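Side-chain contact in GTN Reductase (Agrobacterium tumefaciens, PDB 5N6G), which probably reduces activated carbon-carbon double bonds with a bound flavin mononucleotide, as an ene-reductase of the Old Yellow Enzyme family: residues E186-S191 against A208-E213. Residues are numbered along the deposited sequence; the frame is centred on the assembly and turned at random.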
loop_
_atom_site.group_PDB
_atom_site.type_symbol
_atom_site.label_atom_id
_atom_site.label_comp_id
_atom_site.label_asym_id
_atom_site.label_seq_id
_atom_site.Cartn_x
_atom_site.Cartn_y
_atom_site.Cartn_z
ATOM N N GLU A 186 -5.560 -6.919 -6.705
ATOM C CA GLU A 186 -5.303 -6.643 -8.117
ATOM C C GLU A 186 -5.367 -7.899 -8.962
ATOM O O GLU A 186 -5.736 -7.843 -10.143
ATOM C CB GLU A 186 -3.929 -6.014 -8.327
ATOM C CG GLU A 186 -3.973 -4.561 -8.503
ATOM C CD GLU A 186 -2.861 -3.999 -9.391
ATOM O OE1 GLU A 186 -2.024 -4.733 -10.000
ATOM O OE2 GLU A 186 -2.855 -2.765 -9.457
ATOM N N GLN A 187 -4.953 -9.031 -8.401
ATOM C CA GLN A 187 -5.036 -10.297 -9.124
ATOM C C GLN A 187 -6.482 -10.631 -9.496
ATOM O O GLN A 187 -6.755 -11.138 -10.589
ATOM C CB GLN A 187 -4.408 -11.417 -8.289
ATOM C CG GLN A 187 -2.894 -11.322 -8.178
ATOM C CD GLN A 187 -2.316 -12.044 -6.962
ATOM O OE1 GLN A 187 -2.793 -13.105 -6.564
ATOM N NE2 GLN A 187 -1.252 -11.486 -6.406
ATOM N N PHE A 188 -7.426 -10.333 -8.600
ATOM C CA PHE A 188 -8.844 -10.462 -8.935
ATOM C C PHE A 188 -9.278 -9.413 -9.954
ATOM O O PHE A 188 -10.087 -9.705 -10.849
ATOM C CB PHE A 188 -9.698 -10.303 -7.681
ATOM C CG PHE A 188 -9.892 -11.556 -6.858
ATOM C CD1 PHE A 188 -9.020 -11.877 -5.833
ATOM C CD2 PHE A 188 -10.963 -12.406 -7.095
ATOM C CE1 PHE A 188 -9.209 -13.017 -5.086
ATOM C CE2 PHE A 188 -11.179 -13.539 -6.327
ATOM C CZ PHE A 188 -10.303 -13.849 -5.325
ATOM N N LEU A 189 -8.767 -8.188 -9.832
ATOM C CA LEU A 189 -9.228 -7.083 -10.680
ATOM C C LEU A 189 -8.800 -7.246 -12.129
ATOM O O LEU A 189 -9.585 -6.984 -13.050
ATOM C CB LEU A 189 -8.656 -5.754 -10.193
ATOM C CG LEU A 189 -9.162 -5.074 -8.938
ATOM C CD1 LEU A 189 -8.296 -3.854 -8.686
ATOM C CD2 LEU A 189 -10.604 -4.685 -9.114
ATOM N N LYS A 190 -7.547 -7.621 -12.364
ATOM C CA LYS A 190 -6.962 -7.548 -13.705
ATOM C C LYS A 190 -7.112 -8.857 -14.490
ATOM O O LYS A 190 -7.144 -9.961 -13.941
ATOM C CB LYS A 190 -5.503 -7.091 -13.620
ATOM C CG LYS A 190 -5.393 -5.666 -13.095
ATOM C CD LYS A 190 -4.003 -5.101 -13.120
ATOM C CE LYS A 190 -4.010 -3.646 -12.663
ATOM N NZ LYS A 190 -2.650 -3.071 -12.428
ATOM N N SER A 191 -7.168 -8.721 -15.809
ATOM C CA SER A 191 -7.570 -9.840 -16.655
ATOM C C SER A 191 -6.539 -10.965 -16.684
ATOM O O SER A 191 -6.908 -12.136 -16.810
ATOM C CB SER A 191 -7.819 -9.344 -18.081
ATOM O OG SER A 191 -8.876 -8.410 -18.119
ATOM N N ALA A 208 -14.302 -6.622 -9.895
ATOM C CA ALA A 208 -14.246 -5.637 -8.823
ATOM C C ALA A 208 -14.894 -6.113 -7.527
ATOM O O ALA A 208 -14.754 -5.446 -6.501
ATOM C CB ALA A 208 -14.936 -4.356 -9.283
ATOM N N ARG A 209 -15.619 -7.229 -7.568
ATOM C CA ARG A 209 -16.434 -7.665 -6.436
ATOM C C ARG A 209 -15.592 -7.883 -5.191
ATOM O O ARG A 209 -15.972 -7.448 -4.099
ATOM C CB ARG A 209 -17.166 -8.954 -6.795
ATOM C CG ARG A 209 -18.112 -9.452 -5.712
ATOM C CD ARG A 209 -18.837 -10.734 -6.151
ATOM N NE ARG A 209 -19.467 -10.579 -7.462
ATOM C CZ ARG A 209 -20.556 -9.858 -7.691
ATOM N NH1 ARG A 209 -21.150 -9.211 -6.701
ATOM N NH2 ARG A 209 -21.031 -9.756 -8.921
ATOM N N PHE A 210 -14.457 -8.575 -5.329
ATOM C CA PHE A 210 -13.616 -8.835 -4.157
ATOM C C PHE A 210 -13.097 -7.535 -3.547
ATOM O O PHE A 210 -13.150 -7.353 -2.319
ATOM C CB PHE A 210 -12.460 -9.769 -4.526
ATOM C CG PHE A 210 -11.575 -10.121 -3.358
ATOM C CD1 PHE A 210 -12.072 -10.880 -2.295
ATOM C CD2 PHE A 210 -10.263 -9.695 -3.315
ATOM C CE1 PHE A 210 -11.256 -11.210 -1.220
ATOM C CE2 PHE A 210 -9.442 -10.022 -2.251
ATOM C CZ PHE A 210 -9.927 -10.762 -1.211
ATOM N N LEU A 211 -12.566 -6.634 -4.374
ATOM C CA LEU A 211 -12.097 -5.343 -3.864
ATOM C C LEU A 211 -13.178 -4.686 -3.026
ATOM O O LEU A 211 -12.923 -4.192 -1.918
ATOM C CB LEU A 211 -11.680 -4.443 -5.025
ATOM C CG LEU A 211 -11.104 -3.060 -4.670
ATOM C CD1 LEU A 211 -10.244 -2.540 -5.801
ATOM C CD2 LEU A 211 -12.172 -2.024 -4.367
ATOM N N LEU A 212 -14.403 -4.643 -3.547
ATOM C CA LEU A 212 -15.447 -3.907 -2.853
ATOM C C LEU A 212 -15.914 -4.652 -1.610
ATOM O O LEU A 212 -16.282 -4.021 -0.617
ATOM C CB LEU A 212 -16.598 -3.610 -3.809
ATOM C CG LEU A 212 -16.226 -2.667 -4.944
ATOM C CD1 LEU A 212 -17.361 -2.627 -5.960
ATOM C CD2 LEU A 212 -15.957 -1.255 -4.452
ATOM N N GLU A 213 -15.825 -5.983 -1.603
ATOM C CA GLU A 213 -16.132 -6.729 -0.386
ATOM C C GLU A 213 -15.086 -6.481 0.690
ATOM O O GLU A 213 -15.437 -6.387 1.876
ATOM C CB GLU A 213 -16.252 -8.229 -0.688
ATOM C CG GLU A 213 -17.546 -8.578 -1.397
ATOM C CD GLU A 213 -17.654 -10.030 -1.827
ATOM O OE1 GLU A 213 -16.637 -10.746 -1.852
ATOM O OE2 GLU A 213 -18.786 -10.456 -2.156
#
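Different first torsions bring Phe188 and Phe210 face to face: Phe188 keeps CG beside its own backbone N (chi1 -85°), whereas Phe210 swings CG anti to the backbone N (chi1 -178°), and each ring is carried toward the other helix. The result is an offset stack, with centroids 4.5 Å apart and planes inclined by 26°. Phe188 CD1 comes to 3.6 Å from Phe210 CD2, while the Phe188 ring also receives the methylene of its partner, Phe210 CB standing over the face, 4.1 Å from the centroid, as a CH-pi contact. One aromatic face thus accommodates both the near part of a ring and the carbon that carries it, whereas the Phe210 ring meets Phe188 CE1 toward its rim.

Beside this pair, Leu189, in one of its two conformers, sets Leu189 CD1 against Leu211 CD1 at 3.7 Å. Leu189 CD2 rests on the backbone of the other helix, 3.8 Å from Ala208 CA, and also comes near Leu211 CD1. Ala208 CB points away from 186-191, which is consistent with the leucine methyl meeting the CA. No hydrogen bond joins the two segments, so this buried contact is apolar packing, and the charges of Glu186 and Lys190 are paired within 186-191 by a salt bridge.

In the TIM barrel of this enzyme, the short helix 184-189 follows strand 174-178, and helix 204-222 leads on to strand 227-231, so the contact joins two helices within one strand-to-strand connection. Helix 150-169 flanks the aromatic pair, Ile153 touching both phenylalanine side chains, while Tyr249 of helix 245-256 packs on Leu189 and Tyr251 of the same helix on Ala208.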